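Local coordinates for protein BsaWI endonuclease (Geobacillus stearothermophilus, PDB 4ZSF) that binds DNA as a restriction endonuclease of the PD-(D/E)XK nuclease group and probably cleaves it with the help of metal ions, at residues F187-I192 / N218-M223; L146-R151 / G160-K165; A249-E254 / W267-K272. All blocks are in the same frame, centred on the assembly; numbering follows the deposited sequence.

How the interactions relate
Along the chain interaction 2 comes first, then interaction 1, then interaction 3. Interactions 1 and 2 lie in one mixed sheet, their centres about 10 Å apart. Strand 155-165 of interaction 2 runs beside strand 188-193 of interaction 1, and Trp188 O lies 2.8 Å from Cys161 N, a probable hydrogen bond. In interaction 3, helix 243-258 packs on this sheet and the tail 267-272 packs on the helix. This contact's centre is about 12 Å from that of interaction 1 and about 15 Å from that of interaction 2. The helix meets Trp188 and, through Ala249 and Ala253, Ile148 and Val150. Together the contacts tie the nuclease sheet, a covering helix and the C-terminal tail.

Interaction 1 of 3, residues F187-I192 / N218-M223; sequences FWSVAI and NGWHGM
His221 ND1 takes the backbone N-H of Ser189 at 2.9 Å. The donor lies in the plane of the imidazole, only 6° out of it, so the bond enters at the ring edge. The return bond is also short: His221 N gives its hydrogen to Ser189 O at 2.9 Å. One serine backbone is thus held by both the backbone and the side chain of one histidine. The ring can reach because His221 CG stands anti to the carbonyl carbon (chi1 -73°), which turns it back toward Phe187 and Trp188. Its other nitrogen, NE2, is bonded to Asn264 O; with both nitrogens bonded, the ring is held against rotation. The indole of Trp188 lies nearly parallel to the imidazole but slid aside, so the two rings barely overlap.

Further along, Ala191 N donates to Gly222 O at 3.1 Å. This is the parallel pairing of strands 188-193 and 222-226, the two strands of a beta-alpha-beta unit with helix 202-209 between them. Ala191 CB sits over one face of the Trp220 indole, 4.1 Å from the centroid of the five-membered ring, in a CH-pi contact. Trp220 NE1 is bonded to Gln163 OE1 of strand 155-165, on the other side of strand 188-193. Gly222 N is buried and has no partner.

The ring thus accepts at ND1 and meets a carbonyl at NE2, which is consistent with the NE2-protonated tautomer. In effect the imidazole nitrogen accepts a backbone N-H of strand 188-193, as a carbonyl would in sheet pairing.

Interaction 2 of 3, residues L146-R151 / G160-K165; sequences LYITVR and GCIQSK
Strands 146-151 and 160-165 run antiparallel in a hairpin, with axes 4.8 Å apart at closest and their directions at 148°. Leu146 and Ile162 form a hydrogen-bonded pair: Leu146 N reaches Ile162 O at 3.1 Å and Ile162 N reaches Leu146 O at 2.9 Å. Ile148 and Gly160 form the next such pair. There Ile148 N to Gly160 O is 3.0 Å, while the return bond is weak. Tyr147 and Cys161 stand between them as a non-hydrogen-bonded pair.

Leu146, Ile148 and Ile162 share one face of the sheet. Leu146 CB meets Ile162 CB at 3.8 Å. The far end of Ile162 turns the other way: with CG1 anti to the carbonyl carbon (chi1 -60°), CD1 lies 4.0 Å from Ile148 CB. Ile148 CG2 rests on Gly160 CA at 3.5 Å, in the place where a CB would point, so a side chain there would clash. Phe245 of helix 243-258 covers Ile148 and Ile162. With an alanine in place of Ile162 the CB contact with Leu146 would stay, but a gap would probably open beside Ile148 CB, where CD1 now lies, and thin the packing against Phe245.

On the other face Cys161 SG approaches Tyr147 CE1 obliquely at 3.9 Å, a sulfur-aromatic contact beside helix 129-140. Past the paired residues, Lys165 NZ makes a salt bridge with Asp145, consistent with the acid and lysine of a PD-(D/E)XK core.

The chemistry is divided: backbone bonds set the register, while aliphatic contacts join the strands on the Leu146 face and a sulfur-aromatic contact on the Tyr147 face, with no side-chain hydrogen bond involved.

Interaction 3 of 3, residues A249-E254 / W267-K272; sequences AREAAE and WKAGQK
Glu251 and Lys272 meet because of how their chains are turned. Glu251 CG is anti to the backbone N (chi1 -169°) and the rest of the chain is extended, so the carboxylate stands well off its helix. Lys272 comes from the opposite direction and bends only at its last torsion (chi4 71°), which curls NZ back to the acid.

The two carboxylate oxygens have different work. Glu251 OE1 takes the backbone N-H of Gly270 at 2.7 Å with its syn lone pair. Glu251 OE2 receives Lys272 NZ at 2.7 Å with its anti lone pair, as a salt bridge. Paired in this way with Lys272, the acid is likely to stay ionised. Two waters also donate to OE2. One of them donates to Lys268 O as well and accepts from Gln271 N. The other accepts from Lys272 N. Gly270 turns the chain here with a positive phi (79°), a value that favours glycine. Beside it Gln271 NE2 bonds back to Ala269 O at 2.9 Å and braces the turn.

Beside the polar cluster the indole of Trp267 packs on the helix. Its CZ2 lies 3.7 Å from Ala252 CA, and its CH2 meets Ala252 CB at 3.9 Å. Trp267 NE1 bonds to Asp255 OD2, which also pairs with Lys272 NZ, so that ammonium bridges two acids. Phe263 stacks on the indole, and the ring of Trp188 stands nearly perpendicular to it.

This is a C-terminal tail fastened to helix 243-258, which lies against the central nuclease sheet. From that helix the carboxylate of Glu251 accepts the Gly270 N-H directly and is linked through water to those of Gln271 and Lys272.

Interaction 1 of 3, residues F187-I192 / N218-M223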
loop_
_atom_site.group_PDB
_atom_site.type_symbol
_atom_site.label_atom_id
_atom_site.label_comp_id
_atom_site.label_asym_id
_atom_site.label_seq_id
_atom_site.Cartn_x
_atom_site.Cartn_y
_atom_site.Cartn_z
ATOM N N PHE A 187 -23.871 3.590 14.140
ATOM C CA PHE A 187 -22.837 3.679 15.193
ATOM C C PHE A 187 -22.275 5.102 15.217
ATOM O O PHE A 187 -22.208 5.775 14.171
ATOM C CB PHE A 187 -21.692 2.718 14.920
ATOM C CG PHE A 187 -22.096 1.252 15.082
ATOM C CD1 PHE A 187 -22.604 0.519 14.002
ATOM C CD2 PHE A 187 -21.955 0.624 16.330
ATOM C CE1 PHE A 187 -22.981 -0.843 14.175
ATOM C CE2 PHE A 187 -22.326 -0.717 16.480
ATOM C CZ PHE A 187 -22.827 -1.426 15.435
ATOM N N TRP A 188 -21.804 5.507 16.403
ATOM C CA TRP A 188 -20.983 6.741 16.497
ATOM C C TRP A 188 -19.734 6.525 15.693
ATOM O O TRP A 188 -19.063 5.509 15.876
ATOM C CB TRP A 188 -20.656 6.968 17.947
ATOM C CG TRP A 188 -20.067 8.302 18.266
ATOM C CD1 TRP A 188 -20.429 9.537 17.745
ATOM C CD2 TRP A 188 -19.029 8.540 19.226
ATOM N NE1 TRP A 188 -19.678 10.511 18.378
ATOM C CE2 TRP A 188 -18.821 9.925 19.279
ATOM C CE3 TRP A 188 -18.267 7.698 20.069
ATOM C CZ2 TRP A 188 -17.872 10.503 20.153
ATOM C CZ3 TRP A 188 -17.336 8.261 20.920
ATOM C CH2 TRP A 188 -17.112 9.654 20.925
ATOM N N SER A 189 -19.388 7.459 14.809
ATOM C CA SER A 189 -18.212 7.225 13.978
ATOM C C SER A 189 -17.296 8.428 14.084
ATOM O O SER A 189 -17.655 9.532 13.675
ATOM C CB SER A 189 -18.593 6.980 12.499
ATOM O OG SER A 189 -17.415 6.752 11.739
ATOM N N VAL A 190 -16.125 8.236 14.668
ATOM C CA VAL A 190 -15.262 9.401 14.852
ATOM C C VAL A 190 -13.828 9.143 14.470
ATOM O O VAL A 190 -13.433 7.995 14.223
ATOM C CB VAL A 190 -15.296 9.906 16.339
ATOM C CG1 VAL A 190 -16.710 10.401 16.694
ATOM C CG2 VAL A 190 -14.828 8.796 17.284
ATOM N N ALA A 191 -13.047 10.229 14.390
ATOM C CA ALA A 191 -11.626 10.071 14.055
ATOM C C ALA A 191 -10.823 10.868 15.059
ATOM O O ALA A 191 -11.289 11.936 15.505
ATOM C CB ALA A 191 -11.355 10.570 12.698
ATOM N N ILE A 192 -9.622 10.378 15.393
ATOM C CA ILE A 192 -8.701 11.098 16.308
ATOM C C ILE A 192 -7.455 11.258 15.501
ATOM O O ILE A 192 -6.943 10.248 14.956
ATOM C CB ILE A 192 -8.478 10.267 17.582
ATOM C CG1 ILE A 192 -9.793 10.230 18.383
ATOM C CG2 ILE A 192 -7.339 10.879 18.463
ATOM C CD1 ILE A 192 -9.784 9.250 19.599
ATOM N N ASN A 218 -21.456 15.321 6.010
ATOM C CA ASN A 218 -20.304 15.133 6.889
ATOM C C ASN A 218 -19.759 13.684 6.799
ATOM O O ASN A 218 -20.530 12.736 6.550
ATOM C CB ASN A 218 -20.657 15.480 8.343
ATOM C CG ASN A 218 -21.940 14.797 8.826
ATOM O OD1 ASN A 218 -23.005 15.052 8.278
ATOM N ND2 ASN A 218 -21.833 13.910 9.837
ATOM N N GLY A 219 -18.447 13.510 6.977
ATOM C CA GLY A 219 -17.846 12.193 6.770
ATOM C C GLY A 219 -17.738 11.417 8.072
ATOM O O GLY A 219 -17.551 10.168 8.080
ATOM N N TRP A 220 -17.882 12.151 9.188
ATOM C CA TRP A 220 -17.781 11.641 10.567
ATOM C C TRP A 220 -18.790 12.374 11.438
ATOM O O TRP A 220 -19.206 13.459 11.073
ATOM C CB TRP A 220 -16.371 11.846 11.206
ATOM C CG TRP A 220 -15.270 10.998 10.539
ATOM C CD1 TRP A 220 -14.801 9.791 10.987
ATOM C CD2 TRP A 220 -14.556 11.301 9.349
ATOM N NE1 TRP A 220 -13.860 9.328 10.133
ATOM C CE2 TRP A 220 -13.665 10.237 9.126
ATOM C CE3 TRP A 220 -14.576 12.376 8.436
ATOM C CZ2 TRP A 220 -12.823 10.184 8.009
ATOM C CZ3 TRP A 220 -13.713 12.333 7.321
ATOM C CH2 TRP A 220 -12.842 11.248 7.131
ATOM N N HIS A 221 -19.110 11.809 12.602
ATOM C CA HIS A 221 -19.844 12.542 13.616
ATOM C C HIS A 221 -18.962 13.610 14.225
ATOM O O HIS A 221 -19.424 14.694 14.602
ATOM C CB HIS A 221 -20.363 11.586 14.724
ATOM C CG HIS A 221 -21.504 10.749 14.245
ATOM N ND1 HIS A 221 -21.477 9.377 14.239
ATOM C CD2 HIS A 221 -22.710 11.104 13.723
ATOM C CE1 HIS A 221 -22.618 8.915 13.766
ATOM N NE2 HIS A 221 -23.381 9.943 13.421
ATOM N N GLY A 222 -17.693 13.274 14.345
ATOM C CA GLY A 222 -16.774 14.185 15.014
ATOM C C GLY A 222 -15.336 13.780 14.662
ATOM O O GLY A 222 -15.026 12.600 14.483
ATOM N N MET A 223 -14.487 14.792 14.579
ATOM C CA MET A 223 -13.073 14.628 14.304
ATOM C C MET A 223 -12.374 15.315 15.485
ATOM O O MET A 223 -12.717 16.471 15.798
ATOM C CB MET A 223 -12.728 15.274 12.954
ATOM C CG MET A 223 -11.255 15.475 12.728
ATOM S SD MET A 223 -10.450 13.897 12.356
ATOM C CE MET A 223 -11.101 13.540 10.718
#

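Interaction 2 of 3, residues L146-R151 / G160-K165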
loop_
_atom_site.group_PDB
_atom_site.type_symbol
_atom_site.label_atom_id
_atom_site.label_comp_id
_atom_site.label_asym_id
_atom_site.label_seq_id
_atom_site.Cartn_x
_atom_site.Cartn_y
_atom_site.Cartn_z
ATOM N N LEU A 146 -9.971 1.401 16.561
ATOM C CA LEU A 146 -10.454 1.273 17.917
ATOM C C LEU A 146 -11.981 1.178 17.916
ATOM O O LEU A 146 -12.628 1.671 16.997
ATOM C CB LEU A 146 -10.056 2.490 18.736
ATOM C CG LEU A 146 -8.552 2.759 18.866
ATOM C CD1 LEU A 146 -8.299 4.150 19.578
ATOM C CD2 LEU A 146 -8.023 1.621 19.721
ATOM N N TYR A 147 -12.543 0.595 18.963
ATOM C CA TYR A 147 -13.992 0.565 19.153
ATOM C C TYR A 147 -14.307 1.062 20.566
ATOM O O TYR A 147 -13.432 1.003 21.459
ATOM C CB TYR A 147 -14.548 -0.841 18.969
ATOM C CG TYR A 147 -14.449 -1.301 17.532
ATOM C CD1 TYR A 147 -15.469 -1.026 16.637
ATOM C CD2 TYR A 147 -13.293 -1.934 17.070
ATOM C CE1 TYR A 147 -15.384 -1.458 15.297
ATOM C CE2 TYR A 147 -13.172 -2.359 15.724
ATOM C CZ TYR A 147 -14.232 -2.099 14.851
ATOM O OH TYR A 147 -14.185 -2.556 13.522
ATOM N N ILE A 148 -15.533 1.534 20.792
ATOM C CA ILE A 148 -15.842 1.985 22.162
ATOM C C ILE A 148 -17.134 1.326 22.606
ATOM O O ILE A 148 -18.104 1.194 21.814
ATOM C CB ILE A 148 -15.869 3.527 22.267
ATOM C CG1 ILE A 148 -16.131 3.990 23.720
ATOM C CG2 ILE A 148 -16.868 4.186 21.254
ATOM C CD1 ILE A 148 -15.840 5.548 23.929
ATOM N N THR A 149 -17.188 0.948 23.887
ATOM C CA THR A 149 -18.345 0.259 24.419
ATOM C C THR A 149 -18.940 0.965 25.602
ATOM O O THR A 149 -18.262 1.813 26.251
ATOM C CB THR A 149 -18.010 -1.160 24.917
ATOM O OG1 THR A 149 -17.163 -1.064 26.069
ATOM C CG2 THR A 149 -17.310 -2.003 23.852
ATOM N N VAL A 150 -20.179 0.597 25.917
ATOM C CA VAL A 150 -20.856 1.140 27.112
ATOM C C VAL A 150 -21.537 -0.020 27.823
ATOM O O VAL A 150 -22.015 -0.954 27.162
ATOM C CB VAL A 150 -21.895 2.218 26.754
ATOM C CG1 VAL A 150 -23.013 1.609 25.840
ATOM C CG2 VAL A 150 -22.485 2.798 28.018
ATOM N N ARG A 151 -21.527 0.012 29.166
ATOM C CA ARG A 151 -22.149 -1.012 29.961
ATOM C C ARG A 151 -23.561 -0.582 30.335
ATOM O O ARG A 151 -23.780 0.524 30.796
ATOM C CB ARG A 151 -21.267 -1.288 31.201
ATOM C CG ARG A 151 -21.766 -2.351 32.120
ATOM C CD ARG A 151 -20.581 -2.991 32.877
ATOM N NE ARG A 151 -19.955 -4.033 32.063
ATOM C CZ ARG A 151 -20.287 -5.318 32.124
ATOM N NH1 ARG A 151 -21.200 -5.714 33.002
ATOM N NH2 ARG A 151 -19.693 -6.207 31.333
ATOM N N GLY A 160 -19.568 2.627 19.198
ATOM C CA GLY A 160 -18.832 3.569 18.363
ATOM C C GLY A 160 -17.619 2.931 17.691
ATOM O O GLY A 160 -17.063 1.939 18.217
ATOM N N CYS A 161 -17.282 3.467 16.510
ATOM C CA CYS A 161 -16.164 3.027 15.668
ATOM C C CYS A 161 -15.217 4.222 15.536
ATOM O O CYS A 161 -15.654 5.357 15.284
ATOM C CB CYS A 161 -16.693 2.648 14.275
ATOM S SG CYS A 161 -17.894 1.310 14.291
ATOM N N ILE A 162 -13.926 3.987 15.723
ATOM C CA ILE A 162 -12.961 5.063 15.822
ATOM C C ILE A 162 -11.767 4.828 14.893
ATOM O O ILE A 162 -11.147 3.741 14.896
ATOM C CB ILE A 162 -12.412 5.157 17.283
ATOM C CG1 ILE A 162 -13.571 5.427 18.272
ATOM C CG2 ILE A 162 -11.255 6.187 17.368
ATOM C CD1 ILE A 162 -13.168 5.027 19.739
ATOM N N GLN A 163 -11.437 5.845 14.103
ATOM C CA GLN A 163 -10.214 5.824 13.266
ATOM C C GLN A 163 -9.173 6.638 13.972
ATOM O O GLN A 163 -9.463 7.724 14.408
ATOM C CB GLN A 163 -10.498 6.387 11.905
ATOM C CG GLN A 163 -11.519 5.454 11.142
ATOM C CD GLN A 163 -12.003 6.057 9.825
ATOM O OE1 GLN A 163 -11.908 7.264 9.601
ATOM N NE2 GLN A 163 -12.454 5.201 8.931
ATOM N N SER A 164 -7.949 6.134 14.116
ATOM C CA SER A 164 -6.999 6.922 14.906
ATOM C C SER A 164 -5.705 6.990 14.157
ATOM O O SER A 164 -4.970 6.014 14.210
ATOM C CB SER A 164 -6.778 6.315 16.310
ATOM O OG SER A 164 -6.033 5.096 16.256
ATOM N N LYS A 165 -5.451 8.143 13.504
ATOM C CA LYS A 165 -4.400 8.358 12.504
ATOM C C LYS A 165 -3.294 9.297 12.955
ATOM O O LYS A 165 -3.575 10.334 13.572
ATOM C CB LYS A 165 -5.036 8.929 11.257
ATOM C CG LYS A 165 -6.112 7.994 10.651
ATOM C CD LYS A 165 -5.668 6.504 10.683
ATOM C CE LYS A 165 -6.834 5.569 10.278
ATOM N NZ LYS A 165 -6.478 4.121 10.377
#

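Interaction 3 of 3, residues A249-E254 / W267-K272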
loop_
_atom_site.group_PDB
_atom_site.type_symbol
_atom_site.label_atom_id
_atom_site.label_comp_id
_atom_site.label_asym_id
_atom_site.label_seq_id
_atom_site.Cartn_x
_atom_site.Cartn_y
_atom_site.Cartn_z
ATOM N N ALA A 249 -18.485 11.177 23.941
ATOM C CA ALA A 249 -18.760 9.721 24.071
ATOM C C ALA A 249 -19.912 9.490 25.064
ATOM O O ALA A 249 -20.721 8.564 24.874
ATOM C CB ALA A 249 -17.536 8.966 24.544
ATOM N N ARG A 250 -19.948 10.267 26.144
ATOM C CA ARG A 250 -21.061 10.137 27.119
ATOM C C ARG A 250 -22.423 10.331 26.452
ATOM O O ARG A 250 -23.418 9.591 26.705
ATOM C CB ARG A 250 -20.901 11.163 28.251
ATOM C CG ARG A 250 -19.722 10.827 29.166
ATOM C CD ARG A 250 -19.535 11.984 30.158
ATOM N NE ARG A 250 -20.621 11.982 31.138
ATOM C CZ ARG A 250 -20.817 12.942 32.027
ATOM N NH1 ARG A 250 -20.031 14.010 32.006
ATOM N NH2 ARG A 250 -21.802 12.831 32.935
ATOM N N GLU A 251 -22.464 11.376 25.622
ATOM C CA GLU A 251 -23.699 11.732 24.964
ATOM C C GLU A 251 -24.052 10.719 23.869
ATOM O O GLU A 251 -25.219 10.376 23.702
ATOM C CB GLU A 251 -23.627 13.134 24.360
ATOM C CG GLU A 251 -25.029 13.572 23.933
ATOM C CD GLU A 251 -25.067 14.954 23.271
ATOM O OE1 GLU A 251 -23.997 15.607 23.116
ATOM O OE2 GLU A 251 -26.187 15.369 22.901
ATOM N N ALA A 252 -23.048 10.297 23.104
ATOM C CA ALA A 252 -23.250 9.303 22.052
ATOM C C ALA A 252 -23.790 7.990 22.655
ATOM O O ALA A 252 -24.713 7.354 22.086
ATOM C CB ALA A 252 -21.914 9.044 21.329
ATOM N N ALA A 253 -23.203 7.571 23.776
ATOM C CA ALA A 253 -23.619 6.262 24.361
ATOM C C ALA A 253 -25.102 6.336 24.769
ATOM O O ALA A 253 -25.892 5.384 24.539
ATOM C CB ALA A 253 -22.720 5.852 25.570
ATOM N N GLU A 254 -25.466 7.459 25.360
ATOM C CA GLU A 254 -26.830 7.672 25.810
ATOM C C GLU A 254 -27.790 7.559 24.624
ATOM O O GLU A 254 -28.791 6.833 24.664
ATOM C CB GLU A 254 -26.933 9.047 26.481
ATOM C CG GLU A 254 -28.369 9.641 26.528
ATOM C CD GLU A 254 -29.320 8.880 27.454
ATOM O OE1 GLU A 254 -28.835 8.246 28.425
ATOM O OE2 GLU A 254 -30.564 8.920 27.199
ATOM N N TRP A 267 -26.592 13.082 13.350
ATOM C CA TRP A 267 -26.361 13.217 14.796
ATOM C C TRP A 267 -25.140 14.112 15.048
ATOM O O TRP A 267 -24.110 14.000 14.379
ATOM C CB TRP A 267 -26.140 11.857 15.456
ATOM C CG TRP A 267 -25.989 11.936 16.978
ATOM C CD1 TRP A 267 -27.014 11.813 17.891
ATOM C CD2 TRP A 267 -24.798 12.177 17.730
ATOM N NE1 TRP A 267 -26.508 11.947 19.179
ATOM C CE2 TRP A 267 -25.150 12.158 19.102
ATOM C CE3 TRP A 267 -23.443 12.363 17.376
ATOM C CZ2 TRP A 267 -24.202 12.341 20.144
ATOM C CZ3 TRP A 267 -22.473 12.542 18.425
ATOM C CH2 TRP A 267 -22.864 12.514 19.778
ATOM N N LYS A 268 -25.244 15.016 16.010
ATOM C CA LYS A 268 -24.084 15.799 16.377
ATOM C C LYS A 268 -24.096 16.040 17.889
ATOM O O LYS A 268 -25.166 16.237 18.440
ATOM C CB LYS A 268 -24.118 17.136 15.594
ATOM C CG LYS A 268 -22.948 18.059 15.991
ATOM C CD LYS A 268 -22.828 19.294 15.072
ATOM C CE LYS A 268 -21.893 20.409 15.691
ATOM N NZ LYS A 268 -21.949 21.682 14.885
ATOM N N ALA A 269 -22.930 16.034 18.541
ATOM C CA ALA A 269 -22.854 16.220 19.979
ATOM C C ALA A 269 -23.275 17.628 20.383
ATOM O O ALA A 269 -23.067 18.573 19.614
ATOM C CB ALA A 269 -21.428 15.963 20.443
ATOM N N GLY A 270 -23.869 17.762 21.567
ATOM C CA GLY A 270 -24.026 19.068 22.183
ATOM C C GLY A 270 -25.163 19.894 21.649
ATOM O O GLY A 270 -25.163 21.130 21.858
ATOM N N GLN A 271 -26.132 19.258 20.996
ATOM C CA GLN A 271 -27.223 20.002 20.330
ATOM C C GLN A 271 -28.540 20.007 21.125
ATOM O O GLN A 271 -29.535 20.640 20.696
ATOM C CB GLN A 271 -27.507 19.427 18.934
ATOM C CG GLN A 271 -26.276 19.351 18.057
ATOM C CD GLN A 271 -25.598 20.711 17.884
ATOM O OE1 GLN A 271 -26.185 21.628 17.281
ATOM N NE2 GLN A 271 -24.365 20.863 18.412
ATOM N N LYS A 272 -28.567 19.300 22.259
ATOM C CA LYS A 272 -29.853 19.051 22.933
ATOM C C LYS A 272 -30.315 20.310 23.670
ATOM O O LYS A 272 -29.501 20.989 24.310
ATOM C CB LYS A 272 -29.761 17.870 23.902
ATOM C CG LYS A 272 -29.582 16.502 23.247
ATOM C CD LYS A 272 -29.825 15.427 24.298
ATOM C CE LYS A 272 -29.692 14.020 23.753
ATOM N NZ LYS A 272 -28.270 13.758 23.471
ATOM O OXT LYS A 272 -31.501 20.680 23.624
HETATM O O HOH W 1 -26.634 16.404 20.666
HETATM O O HOH W 2 -26.451 18.118 23.870
#